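Local coordinates for protein aminoglycoside N(3)-acetyltransferase III (Serratia marcescens, PDB 7LAO) that transfers an acetyl group from acetyl-CoA to the 3-amino group of 2-deoxystreptamine aminoglycosides, conferring resistance to gentamicin, kanamycin, tobramycin, neomycin and apramycin, at residues 226-231 / 261-266; 71-76 / 184-189; 3-8 / 35-40. All coordinates share one frame; numbering follows the deposited sequence.

Contact 1: 226-231 / 261-266; sequences ETIAKA and VTYLEQ
Tyr-263 reaches out of one helix and meets three side chains of the other, Thr-227, Ile-228 and Ala-231. All the contacts here are van der Waals. With CG anti to the backbone N (chi1 -175°), the ring stands out from its own helix and bridges axes that lie 10.5 Å apart at closest approach. Each of its three neighbours comes in obliquely and takes a different part of it: Ile-228 CG1 is 3.7 Å from CD2, Ala-231 CB is 3.9 Å from CE1, and the methyl CG2 of Thr-227 sits 3.4 Å from the phenol oxygen OH. A second, purely aliphatic contact is made by the tip of Ile-228, whose CD1 comes 3.9 Å from Leu-264 CG and lies close to both of that residue's methyl groups.

The helices, 224-233 and 253-268, are separated in sequence by the hairpin of strands 239-243 and 246-252 at one border of the central mixed sheet. The two short segments cross at 112°, and the touching residues are few, most of them around the one aromatic ring.

Thr-227 OG1 is hydrogen-bonded to the carbonyl oxygen of Asp-223, while its methyl meets the tyrosine. The ring of Tyr-263 also stacks with His-267, and Leu-171 of helix 170-177 packs against Ile-228.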
ATOM      1  N   GLU A 226      -7.861   2.805 -10.458  1.00 30.29           N
ATOM      2  CA  GLU A 226      -7.686   3.978 -11.299  1.00 34.85           C
ATOM      3  C   GLU A 226      -9.032   4.580 -11.694  1.00 37.46           C
ATOM      4  O   GLU A 226      -9.218   5.805 -11.644  1.00 37.98           O
ATOM      5  CB  GLU A 226      -6.883   3.586 -12.539  1.00 41.78           C
ATOM      6  CG  GLU A 226      -6.658   4.716 -13.486  1.00 44.21           C
ATOM      7  CD  GLU A 226      -5.585   4.397 -14.529  1.00 56.93           C
ATOM      8  OE1 GLU A 226      -5.311   5.272 -15.358  1.00 63.54           O
ATOM      9  OE2 GLU A 226      -5.019   3.283 -14.525  1.00 62.23           O
ATOM     10  N   THR A 227      -9.977   3.734 -12.103  1.00 32.30           N
ATOM     11  CA  THR A 227     -11.273   4.254 -12.525  1.00 34.17           C
ATOM     12  C   THR A 227     -11.908   5.048 -11.384  1.00 33.30           C
ATOM     13  O   THR A 227     -12.341   6.188 -11.570  1.00 28.81           O
ATOM     14  CB  THR A 227     -12.174   3.092 -12.985  1.00 32.79           C
ATOM     15  OG1 THR A 227     -11.561   2.437 -14.099  1.00 38.34           O
ATOM     16  CG2 THR A 227     -13.565   3.576 -13.436  1.00 36.55           C
ATOM     17  N   ILE A 228     -11.876   4.494 -10.174  1.00 32.40           N
ATOM     18  CA  ILE A 228     -12.559   5.110  -9.041  1.00 32.21           C
ATOM     19  C   ILE A 228     -11.852   6.386  -8.597  1.00 30.59           C
ATOM     20  O   ILE A 228     -12.502   7.404  -8.317  1.00 32.35           O
ATOM     21  CB  ILE A 228     -12.680   4.107  -7.884  1.00 29.52           C
ATOM     22  CG1 ILE A 228     -13.679   3.004  -8.261  1.00 32.58           C
ATOM     23  CG2 ILE A 228     -13.167   4.815  -6.640  1.00 27.72           C
ATOM     24  CD1 ILE A 228     -13.587   1.794  -7.371  1.00 38.47           C
ATOM     25  N   ALA A 229     -10.513   6.355  -8.535  1.00 28.79           N
ATOM     26  CA  ALA A 229      -9.766   7.531  -8.116  1.00 24.52           C
ATOM     27  C   ALA A 229      -9.991   8.682  -9.066  1.00 23.99           C
ATOM     28  O   ALA A 229     -10.171   9.824  -8.630  1.00 29.60           O
ATOM     29  CB  ALA A 229      -8.267   7.213  -8.024  1.00 26.30           C
ATOM     30  N   LYS A 230      -9.966   8.409 -10.368  1.00 25.75           N
ATOM     31  CA  LYS A 230     -10.236   9.473 -11.331  1.00 27.27           C
ATOM     32  C   LYS A 230     -11.622  10.069 -11.124  1.00 38.78           C
ATOM     33  O   LYS A 230     -11.805  11.297 -11.190  1.00 33.12           O
ATOM     34  CB  LYS A 230     -10.099   8.949 -12.757  1.00 39.27           C
ATOM     35  CG  LYS A 230      -8.694   8.567 -13.167  1.00 44.97           C
ATOM     36  CD  LYS A 230      -8.730   7.601 -14.356  1.00 58.24           C
ATOM     37  CE  LYS A 230      -8.567   8.300 -15.659  1.00 64.81           C
ATOM     38  NZ  LYS A 230      -7.105   8.520 -15.865  1.00 72.66           N
ATOM     39  N   ALA A 231     -12.632   9.210 -10.950  1.00 29.57           N
ATOM     40  CA  ALA A 231     -13.979   9.717 -10.717  1.00 28.50           C
ATOM     41  C   ALA A 231     -14.045  10.500  -9.416  1.00 27.22           C
ATOM     42  O   ALA A 231     -14.690  11.558  -9.368  1.00 28.19           O
ATOM     43  CB  ALA A 231     -15.002   8.570 -10.693  1.00 29.18           C
ATOM     44  N   VAL A 261     -17.065   2.627  -2.606  1.00 31.72           N
ATOM     45  CA  VAL A 261     -18.128   1.649  -2.371  1.00 36.98           C
ATOM     46  C   VAL A 261     -19.413   2.112  -3.069  1.00 35.47           C
ATOM     47  O   VAL A 261     -20.088   1.329  -3.743  1.00 35.47           O
ATOM     48  CB  VAL A 261     -18.324   1.420  -0.849  1.00 31.45           C
ATOM     49  CG1 VAL A 261     -19.513   0.468  -0.555  1.00 37.01           C
ATOM     50  CG2 VAL A 261     -17.086   0.817  -0.220  1.00 30.71           C
ATOM     51  N   THR A 262     -19.736   3.402  -2.942  1.00 31.63           N
ATOM     52  CA  THR A 262     -20.896   3.988  -3.604  1.00 34.04           C
ATOM     53  C   THR A 262     -20.801   3.835  -5.121  1.00 36.41           C
ATOM     54  O   THR A 262     -21.761   3.432  -5.782  1.00 35.22           O
ATOM     55  CB  THR A 262     -20.972   5.480  -3.237  1.00 46.49           C
ATOM     56  OG1 THR A 262     -21.033   5.617  -1.813  1.00 56.62           O
ATOM     57  CG2 THR A 262     -22.187   6.162  -3.879  1.00 45.96           C
ATOM     58  N   TYR A 263     -19.655   4.230  -5.684  1.00 31.84           N
ATOM     59  CA  TYR A 263     -19.381   4.071  -7.109  1.00 34.04           C
ATOM     60  C   TYR A 263     -19.614   2.636  -7.555  1.00 32.64           C
ATOM     61  O   TYR A 263     -20.292   2.386  -8.557  1.00 34.51           O
ATOM     62  CB  TYR A 263     -17.912   4.481  -7.402  1.00 30.52           C
ATOM     63  CG  TYR A 263     -17.582   4.457  -8.901  1.00 33.63           C
ATOM     64  CD1 TYR A 263     -17.742   5.598  -9.681  1.00 33.46           C
ATOM     65  CD2 TYR A 263     -17.162   3.282  -9.539  1.00 37.25           C
ATOM     66  CE1 TYR A 263     -17.470   5.601 -11.077  1.00 39.63           C
ATOM     67  CE2 TYR A 263     -16.899   3.271 -10.940  1.00 40.99           C
ATOM     68  CZ  TYR A 263     -17.053   4.433 -11.690  1.00 38.88           C
ATOM     69  OH  TYR A 263     -16.796   4.414 -13.043  1.00 43.53           O
ATOM     70  N   LEU A 264     -19.013   1.675  -6.847  1.00 33.35           N
ATOM     71  CA  LEU A 264     -19.145   0.285  -7.273  1.00 38.34           C
ATOM     72  C   LEU A 264     -20.594  -0.195  -7.168  1.00 40.90           C
ATOM     73  O   LEU A 264     -21.062  -0.982  -8.008  1.00 43.06           O
ATOM     74  CB  LEU A 264     -18.211  -0.612  -6.455  1.00 39.91           C
ATOM     75  CG  LEU A 264     -16.711  -0.549  -6.823  1.00 38.17           C
ATOM     76  CD1 LEU A 264     -15.839  -1.250  -5.788  1.00 34.62           C
ATOM     77  CD2 LEU A 264     -16.441  -1.133  -8.214  1.00 33.85           C
ATOM     78  N   GLU A 265     -21.329   0.293  -6.176  1.00 37.34           N
ATOM     79  CA  GLU A 265     -22.723  -0.111  -6.036  1.00 44.81           C
ATOM     80  C   GLU A 265     -23.555   0.452  -7.177  1.00 51.52           C
ATOM     81  O   GLU A 265     -24.389  -0.250  -7.775  1.00 42.86           O
ATOM     82  CB  GLU A 265     -23.262   0.382  -4.701  1.00 46.44           C
ATOM     83  CG  GLU A 265     -22.731  -0.338  -3.469  1.00 50.76           C
ATOM     84  CD  GLU A 265     -23.410   0.140  -2.182  1.00 68.69           C
ATOM     85  OE1 GLU A 265     -24.585   0.569  -2.249  1.00 71.54           O
ATOM     86  OE2 GLU A 265     -22.775   0.083  -1.105  1.00 76.06           O
ATOM     87  N   GLN A 266     -23.369   1.739  -7.466  1.00 43.56           N
ATOM     88  CA  GLN A 266     -24.179   2.367  -8.494  1.00 46.60           C
ATOM     89  C   GLN A 266     -23.874   1.783  -9.867  1.00 53.64           C
ATOM     90  O   GLN A 266     -24.739   1.804 -10.742  1.00 54.35           O
ATOM     91  CB  GLN A 266     -23.963   3.885  -8.485  1.00 48.24           C
ATOM     92  CG  GLN A 266     -24.538   4.571  -7.265  1.00 47.81           C
ATOM     93  CD  GLN A 266     -26.059   4.530  -7.270  1.00 61.49           C
ATOM     94  OE1 GLN A 266     -26.694   5.064  -8.184  1.00 60.37           O
ATOM     95  NE2 GLN A 266     -26.649   3.864  -6.272  1.00 64.02           N
TER

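Contact 2: 71-76 / 184-189; sequences TLNGAR and RRVTYE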
ATOM      1  N   THR A  71       2.656 -19.597  -7.578  1.00 77.95           N
ATOM      2  CA  THR A  71       1.712 -20.415  -6.825  1.00 76.56           C
ATOM      3  C   THR A  71       0.267 -20.035  -7.117  1.00 77.50           C
ATOM      4  O   THR A  71      -0.633 -20.434  -6.366  1.00 77.29           O
ATOM      5  CB  THR A  71       1.974 -20.306  -5.317  1.00 76.96           C
ATOM      6  OG1 THR A  71       1.629 -18.999  -4.845  1.00 69.36           O
ATOM      7  CG2 THR A  71       3.447 -20.584  -4.988  1.00 81.25           C
ATOM      8  N   LEU A  72       0.026 -19.285  -8.197  1.00 77.16           N
ATOM      9  CA  LEU A  72      -1.246 -18.598  -8.403  1.00 74.75           C
ATOM     10  C   LEU A  72      -2.304 -19.517  -8.994  1.00 75.19           C
ATOM     11  O   LEU A  72      -2.122 -20.077 -10.082  1.00 75.89           O
ATOM     12  CB  LEU A  72      -1.070 -17.392  -9.326  1.00 70.63           C
ATOM     13  CG  LEU A  72      -2.386 -16.702  -9.713  1.00 69.86           C
ATOM     14  CD1 LEU A  72      -3.056 -16.073  -8.498  1.00 62.52           C
ATOM     15  CD2 LEU A  72      -2.196 -15.666 -10.830  1.00 67.67           C
ATOM     16  N   ASN A  73      -3.430 -19.631  -8.283  1.00 74.94           N
ATOM     17  CA  ASN A  73      -4.610 -20.357  -8.741  1.00 79.45           C
ATOM     18  C   ASN A  73      -4.268 -21.811  -9.053  1.00 95.30           C
ATOM     19  O   ASN A  73      -4.426 -22.295 -10.182  1.00 96.72           O
ATOM     20  CB  ASN A  73      -5.245 -19.664  -9.947  1.00 71.81           C
ATOM     21  CG  ASN A  73      -6.133 -18.511  -9.545  1.00 66.34           C
ATOM     22  OD1 ASN A  73      -6.834 -18.571  -8.541  1.00 64.48           O
ATOM     23  ND2 ASN A  73      -6.096 -17.441 -10.329  1.00 69.77           N
ATOM     24  N   GLY A  74      -3.793 -22.499  -8.020  1.00103.75           N
ATOM     25  CA  GLY A  74      -3.430 -23.895  -8.136  1.00113.66           C
ATOM     26  C   GLY A  74      -2.498 -24.160  -9.297  1.00115.21           C
ATOM     27  O   GLY A  74      -2.772 -25.027 -10.131  1.00123.77           O
ATOM     28  N   ALA A  75      -1.413 -23.396  -9.385  1.00111.87           N
ATOM     29  CA  ALA A  75      -0.391 -23.655 -10.385  1.00112.48           C
ATOM     30  C   ALA A  75       0.480 -24.807  -9.916  1.00126.48           C
ATOM     31  O   ALA A  75       0.864 -24.857  -8.745  1.00122.22           O
ATOM     32  CB  ALA A  75       0.462 -22.412 -10.625  1.00105.62           C
ATOM     33  N   ARG A  76       0.764 -25.749 -10.819  1.00139.72           N
ATOM     34  CA  ARG A  76       1.750 -26.785 -10.537  1.00151.79           C
ATOM     35  C   ARG A  76       3.066 -26.084 -10.226  1.00150.29           C
ATOM     36  O   ARG A  76       3.754 -25.613 -11.137  1.00151.16           O
ATOM     37  CB  ARG A  76       1.904 -27.750 -11.715  1.00159.88           C
ATOM     38  CG  ARG A  76       2.885 -28.883 -11.464  1.00167.86           C
ATOM     39  CD  ARG A  76       3.074 -29.815 -12.649  1.00174.05           C
ATOM     40  NE  ARG A  76       3.687 -29.136 -13.787  1.00173.12           N
ATOM     41  CZ  ARG A  76       3.656 -29.590 -15.031  1.00175.72           C
ATOM     42  NH1 ARG A  76       3.034 -30.731 -15.308  1.00179.16           N
ATOM     43  NH2 ARG A  76       4.241 -28.907 -16.006  1.00174.48           N
ATOM     44  N   ARG A 184     -13.985 -11.103  -8.252  1.00 51.49           N
ATOM     45  CA  ARG A 184     -12.988 -12.114  -8.597  1.00 52.98           C
ATOM     46  C   ARG A 184     -12.147 -12.500  -7.381  1.00 51.05           C
ATOM     47  O   ARG A 184     -11.781 -11.651  -6.557  1.00 44.25           O
ATOM     48  CB  ARG A 184     -12.081 -11.594  -9.720  1.00 51.82           C
ATOM     49  CG  ARG A 184     -12.762 -11.565 -11.099  1.00 54.69           C
ATOM     50  CD  ARG A 184     -12.057 -10.611 -12.065  1.00 53.83           C
ATOM     51  NE  ARG A 184     -10.657 -10.966 -12.256  1.00 49.49           N
ATOM     52  CZ  ARG A 184     -10.182 -11.616 -13.315  1.00 52.41           C
ATOM     53  NH1 ARG A 184     -10.999 -11.989 -14.292  1.00 54.63           N
ATOM     54  NH2 ARG A 184      -8.886 -11.898 -13.397  1.00 53.85           N
ATOM     55  N   ARG A 185     -11.832 -13.789  -7.288  1.00 53.76           N
ATOM     56  CA  ARG A 185     -11.007 -14.364  -6.236  1.00 58.35           C
ATOM     57  C   ARG A 185      -9.797 -15.046  -6.861  1.00 58.98           C
ATOM     58  O   ARG A 185      -9.828 -15.458  -8.025  1.00 60.44           O
ATOM     59  CB  ARG A 185     -11.786 -15.409  -5.413  1.00 62.30           C
ATOM     60  CG  ARG A 185     -13.183 -14.987  -5.021  1.00 65.22           C
ATOM     61  CD  ARG A 185     -13.119 -14.124  -3.793  1.00 65.58           C
ATOM     62  NE  ARG A 185     -12.666 -14.873  -2.630  1.00 61.98           N
ATOM     63  CZ  ARG A 185     -12.762 -14.419  -1.387  1.00 63.55           C
ATOM     64  NH1 ARG A 185     -13.267 -13.214  -1.170  1.00 58.87           N
ATOM     65  NH2 ARG A 185     -12.335 -15.158  -0.368  1.00 64.60           N
ATOM     66  N   VAL A 186      -8.739 -15.188  -6.060  1.00 54.08           N
ATOM     67  CA  VAL A 186      -7.545 -15.925  -6.451  1.00 55.94           C
ATOM     68  C   VAL A 186      -7.115 -16.789  -5.276  1.00 58.96           C
ATOM     69  O   VAL A 186      -7.589 -16.624  -4.148  1.00 59.92           O
ATOM     70  CB  VAL A 186      -6.373 -15.013  -6.865  1.00 49.69           C
ATOM     71  CG1 VAL A 186      -6.752 -14.153  -8.066  1.00 49.97           C
ATOM     72  CG2 VAL A 186      -5.947 -14.127  -5.703  1.00 50.89           C
ATOM     73  N   THR A 187      -6.192 -17.716  -5.559  1.00 59.42           N
ATOM     74  CA  THR A 187      -5.545 -18.544  -4.550  1.00 59.45           C
ATOM     75  C   THR A 187      -4.054 -18.621  -4.825  1.00 64.20           C
ATOM     76  O   THR A 187      -3.627 -18.740  -5.976  1.00 67.17           O
ATOM     77  CB  THR A 187      -6.118 -19.961  -4.526  1.00 66.18           C
ATOM     78  OG1 THR A 187      -5.925 -20.600  -5.800  1.00 67.77           O
ATOM     79  CG2 THR A 187      -7.571 -19.867  -4.266  1.00 68.00           C
ATOM     80  N   TYR A 188      -3.264 -18.575  -3.761  1.00 64.76           N
ATOM     81  CA  TYR A 188      -1.828 -18.761  -3.884  1.00 66.06           C
ATOM     82  C   TYR A 188      -1.323 -19.345  -2.574  1.00 66.08           C
ATOM     83  O   TYR A 188      -2.103 -19.609  -1.651  1.00 72.17           O
ATOM     84  CB  TYR A 188      -1.134 -17.444  -4.243  1.00 63.51           C
ATOM     85  CG  TYR A 188      -1.521 -16.314  -3.321  1.00 60.31           C
ATOM     86  CD1 TYR A 188      -0.811 -16.080  -2.155  1.00 57.52           C
ATOM     87  CD2 TYR A 188      -2.610 -15.492  -3.612  1.00 58.00           C
ATOM     88  CE1 TYR A 188      -1.158 -15.056  -1.304  1.00 57.76           C
ATOM     89  CE2 TYR A 188      -2.974 -14.463  -2.752  1.00 59.03           C
ATOM     90  CZ  TYR A 188      -2.238 -14.250  -1.598  1.00 59.70           C
ATOM     91  OH  TYR A 188      -2.566 -13.236  -0.729  1.00 57.17           O
ATOM     92  N   GLU A 189      -0.012 -19.580  -2.510  1.00 66.81           N
ATOM     93  CA  GLU A 189       0.613 -20.139  -1.313  1.00 72.45           C
ATOM     94  C   GLU A 189       1.801 -19.283  -0.889  1.00 70.72           C
ATOM     95  O   GLU A 189       2.500 -18.706  -1.726  1.00 69.60           O
ATOM     96  CB  GLU A 189       1.067 -21.594  -1.514  1.00 74.46           C
ATOM     97  CG  GLU A 189      -0.025 -22.630  -1.221  1.00 81.83           C
ATOM     98  CD  GLU A 189       0.468 -24.083  -1.270  1.00 89.18           C
ATOM     99  OE1 GLU A 189      -0.328 -24.965  -1.668  1.00 93.01           O
ATOM    100  OE2 GLU A 189       1.639 -24.350  -0.900  1.00 91.34           O
TER
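Leu-72 and Asn-73 run close beside Tyr-188 and Thr-187, with CA atoms 4.6 Å apart for Leu-72 and Tyr-188, so that a loop without regular structure lies along the edge of strand 185-192. Asn-73 grips Thr-187 twice. Its backbone N donates to Thr-187 O in a nearly straight bond, although the modelled length of 2.5 Å is too short to be taken literally. Its side-chain OD1 receives Thr-187 N at 3.2 Å; this bond is more bent, 140° at the hydrogen, and the donor stands above the carbonyl plane of the amide. The amide oxygen thus does the work a main-chain carbonyl would do in a regular sheet.

At the other end Thr-71 repeats the idea with its hydroxyl: Glu-189 N points straight at OG1, 2.9 Å away. OG1 is tucked between the backbone N and the carbonyl carbon (chi1 69°), where it also lies against Tyr-188 CB, and it is hydrogen-bonded to Pro-67 O as well.

Strand 185-192 forms a two-stranded antiparallel ribbon with strand 200-207. Val-186 and Tyr-188 make their main-chain bonds to Asp-206 and Ala-204 there, whereas the N-H groups of Thr-187 and Glu-189 turn to the loop, so that 71-73 occupies the strand's other edge.

Weaker contacts fill in between. Tyr-188 CA approaches Thr-71 O at 3.2 Å in a CA-H...O contact. Leu-72 points its CB away from the strand, yet CD1 comes back to within 3.8 Å of Val-186 CB. The ring of Tyr-188 leads off to meet that of Tyr-68, and its side chain lies about 5 Å from a bound EPE buffer molecule.

Contact 3: 3-8 / 35-40; sequences MNTIES and PVEGGA
A single parallel beta bridge, Asn-4 with Val-36, ties the N-terminal lead-in of helix 6-16 to the loop between helices 30-33 and 40-51, at the protein surface. Asn-4 supplies both main-chain bonds. Its N donates to Pro-35 O at 3.0 Å, tilted 28° from the carbonyl plane, and its O receives Glu-37 N at 2.7 Å, almost head-on to the carbonyl.

Met-3 packs beside the bridge: CG lies 3.8 Å from Pro-35 CB, and the bend at chi3 (-68°) brings CE to 3.6 Å from Glu-37 CG. A water donates to both Met-3 O and Glu-37 OE2, adding a water-mediated link between the two segments. Val-36 points away overall and packs on Ile-9 and on Ser-42 and Val-43 of helix 40-51, though its CG1 still lies 3.5 Å from Asn-4 O.

Each segment then turns into a helix. Past Val-36, a type II turn closes with Gly-39 N on Val-36 O, and Gly-39 is the N-cap of helix 40-51. Past Asn-4, Ser-8 N donates to Thr-5 OG1 at 3.2 Å while Thr-5 N returns a nearly straight bond to Ser-8 OG, which Asn-4 ND2 also reaches: a capping box at the start of helix 6-16.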
ATOM      1  N   MET A   3      19.251  20.212  -5.530  1.00 54.98           N
ATOM      2  CA  MET A   3      18.735  19.180  -4.641  1.00 52.07           C
ATOM      3  C   MET A   3      17.856  19.854  -3.602  1.00 45.63           C
ATOM      4  O   MET A   3      18.309  20.772  -2.903  1.00 49.67           O
ATOM      5  CB  MET A   3      19.876  18.413  -3.971  1.00 49.19           C
ATOM      6  CG  MET A   3      20.840  17.779  -4.988  1.00 57.69           C
ATOM      7  SD  MET A   3      22.064  16.763  -4.147  1.00 66.60           S
ATOM      8  CE  MET A   3      23.003  18.026  -3.268  1.00 72.97           C
ATOM      9  N   ASN A   4      16.595  19.416  -3.513  1.00 42.91           N
ATOM     10  CA  ASN A   4      15.786  19.837  -2.400  1.00 41.09           C
ATOM     11  C   ASN A   4      16.364  19.298  -1.084  1.00 46.48           C
ATOM     12  O   ASN A   4      17.270  18.470  -1.054  1.00 46.91           O
ATOM     13  CB  ASN A   4      14.332  19.349  -2.605  1.00 42.36           C
ATOM     14  CG  ASN A   4      13.595  20.225  -3.581  1.00 50.91           C
ATOM     15  OD1 ASN A   4      13.244  19.814  -4.697  1.00 48.28           O
ATOM     16  ND2 ASN A   4      13.442  21.477  -3.198  1.00 55.02           N
ATOM     17  N   THR A   5      15.822  19.788   0.013  1.00 51.27           N
ATOM     18  CA  THR A   5      16.361  19.564   1.341  1.00 54.36           C
ATOM     19  C   THR A   5      15.295  18.891   2.211  1.00 55.96           C
ATOM     20  O   THR A   5      14.133  18.738   1.819  1.00 46.91           O
ATOM     21  CB  THR A   5      16.873  20.888   1.934  1.00 49.36           C
ATOM     22  OG1 THR A   5      15.837  21.883   1.961  1.00 51.82           O
ATOM     23  CG2 THR A   5      18.044  21.411   1.110  1.00 50.47           C
ATOM     24  N   ILE A   6      15.687  18.417   3.390  1.00 42.80           N
ATOM     25  CA  ILE A   6      14.662  17.900   4.287  1.00 39.14           C
ATOM     26  C   ILE A   6      13.625  18.979   4.585  1.00 42.31           C
ATOM     27  O   ILE A   6      12.404  18.724   4.570  1.00 39.32           O
ATOM     28  CB  ILE A   6      15.305  17.338   5.568  1.00 39.38           C
ATOM     29  CG1 ILE A   6      15.924  15.979   5.268  1.00 43.30           C
ATOM     30  CG2 ILE A   6      14.266  17.157   6.637  1.00 40.65           C
ATOM     31  CD1 ILE A   6      16.872  15.476   6.377  1.00 49.15           C
ATOM     32  N   GLU A   7      14.088  20.209   4.828  1.00 38.58           N
ATOM     33  CA  GLU A   7      13.182  21.269   5.258  1.00 45.28           C
ATOM     34  C   GLU A   7      12.256  21.715   4.130  1.00 38.36           C
ATOM     35  O   GLU A   7      11.097  22.065   4.379  1.00 40.54           O
ATOM     36  CB  GLU A   7      13.970  22.470   5.775  1.00 52.24           C
ATOM     37  CG  GLU A   7      14.728  22.207   7.074  1.00 65.64           C
ATOM     38  CD  GLU A   7      16.064  21.498   6.842  1.00 71.43           C
ATOM     39  OE1 GLU A   7      16.562  21.523   5.691  1.00 61.93           O
ATOM     40  OE2 GLU A   7      16.608  20.904   7.810  1.00 78.63           O
ATOM     41  N   SER A   8      12.751  21.723   2.897  1.00 39.77           N
ATOM     42  CA  SER A   8      11.923  22.180   1.780  1.00 43.21           C
ATOM     43  C   SER A   8      10.854  21.152   1.449  1.00 38.80           C
ATOM     44  O   SER A   8       9.704  21.513   1.168  1.00 34.33           O
ATOM     45  CB  SER A   8      12.792  22.480   0.556  1.00 46.29           C
ATOM     46  OG  SER A   8      13.196  21.317  -0.148  1.00 42.99           O
ATOM     47  N   PRO A  35      16.045  14.932  -6.948  1.00 45.88           N
ATOM     48  CA  PRO A  35      17.149  14.859  -5.984  1.00 50.98           C
ATOM     49  C   PRO A  35      16.820  15.618  -4.707  1.00 42.43           C
ATOM     50  O   PRO A  35      16.288  16.728  -4.722  1.00 41.82           O
ATOM     51  CB  PRO A  35      18.346  15.477  -6.750  1.00 47.15           C
ATOM     52  CG  PRO A  35      17.732  16.233  -7.871  1.00 54.82           C
ATOM     53  CD  PRO A  35      16.462  15.537  -8.228  1.00 47.84           C
ATOM     54  N   VAL A  36      17.077  14.956  -3.595  1.00 42.47           N
ATOM     55  CA  VAL A  36      16.937  15.494  -2.253  1.00 42.76           C
ATOM     56  C   VAL A  36      18.270  15.247  -1.559  1.00 47.91           C
ATOM     57  O   VAL A  36      18.869  14.187  -1.747  1.00 55.48           O
ATOM     58  CB  VAL A  36      15.804  14.816  -1.465  1.00 42.41           C
ATOM     59  CG1 VAL A  36      15.612  15.523  -0.133  1.00 43.93           C
ATOM     60  CG2 VAL A  36      14.497  14.855  -2.268  1.00 41.39           C
ATOM     61  N   GLU A  37      18.734  16.198  -0.756  1.00 43.84           N
ATOM     62  CA  GLU A  37      20.016  15.980  -0.087  1.00 46.09           C
ATOM     63  C   GLU A  37      19.864  14.837   0.915  1.00 56.59           C
ATOM     64  O   GLU A  37      18.928  14.842   1.714  1.00 43.69           O
ATOM     65  CB  GLU A  37      20.499  17.253   0.617  1.00 55.33           C
ATOM     66  CG  GLU A  37      20.963  18.352  -0.323  1.00 68.10           C
ATOM     67  CD  GLU A  37      21.973  19.295   0.327  1.00 75.86           C
ATOM     68  OE1 GLU A  37      23.116  18.842   0.630  1.00 77.00           O
ATOM     69  OE2 GLU A  37      21.632  20.493   0.514  1.00 74.56           O
ATOM     70  N   GLY A  38      20.760  13.848   0.839  1.00 64.35           N
ATOM     71  CA  GLY A  38      20.664  12.646   1.644  1.00 69.72           C
ATOM     72  C   GLY A  38      19.783  11.547   1.076  1.00 72.44           C
ATOM     73  O   GLY A  38      19.615  10.503   1.732  1.00 74.06           O
ATOM     74  N   GLY A  39      19.202  11.743  -0.107  1.00 55.86           N
ATOM     75  CA  GLY A  39      18.495  10.651  -0.755  1.00 51.84           C
ATOM     76  C   GLY A  39      17.162  10.290  -0.116  1.00 47.18           C
ATOM     77  O   GLY A  39      16.527  11.072   0.605  1.00 48.37           O
ATOM     78  N   ALA A  40      16.725   9.064  -0.409  1.00 47.27           N
ATOM     79  CA  ALA A  40      15.401   8.628   0.022  1.00 44.14           C
ATOM     80  C   ALA A  40      15.271   8.637   1.532  1.00 42.87           C
ATOM     81  O   ALA A  40      14.153   8.729   2.055  1.00 43.44           O
ATOM     82  CB  ALA A  40      15.104   7.227  -0.507  1.00 48.86           C
TER
HETATM   83  O   HOH W   1      20.288  22.012  -1.653  1.00 34.11           O

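How the contacts relate
The three contacts are separate in space, and no two of them touch. Contacts 1 and 2 are the nearest pair, with centres 27 Å apart and nearest atoms about 10 Å apart. Contact 3 is remote from both: its centre lies 36 Å from that of contact 1 and 42 Å from that of contact 2, which is on the opposite side of the chain's centre. In sequence they follow one another in the order 3, 2, 1, each closing before the next opens. Contact 2 is the one with a ligand nearby: the Tyr-188 side chain is about 5 Å from a bound EPE, a buffer molecule that is probably from crystallisation and may mark a pocket.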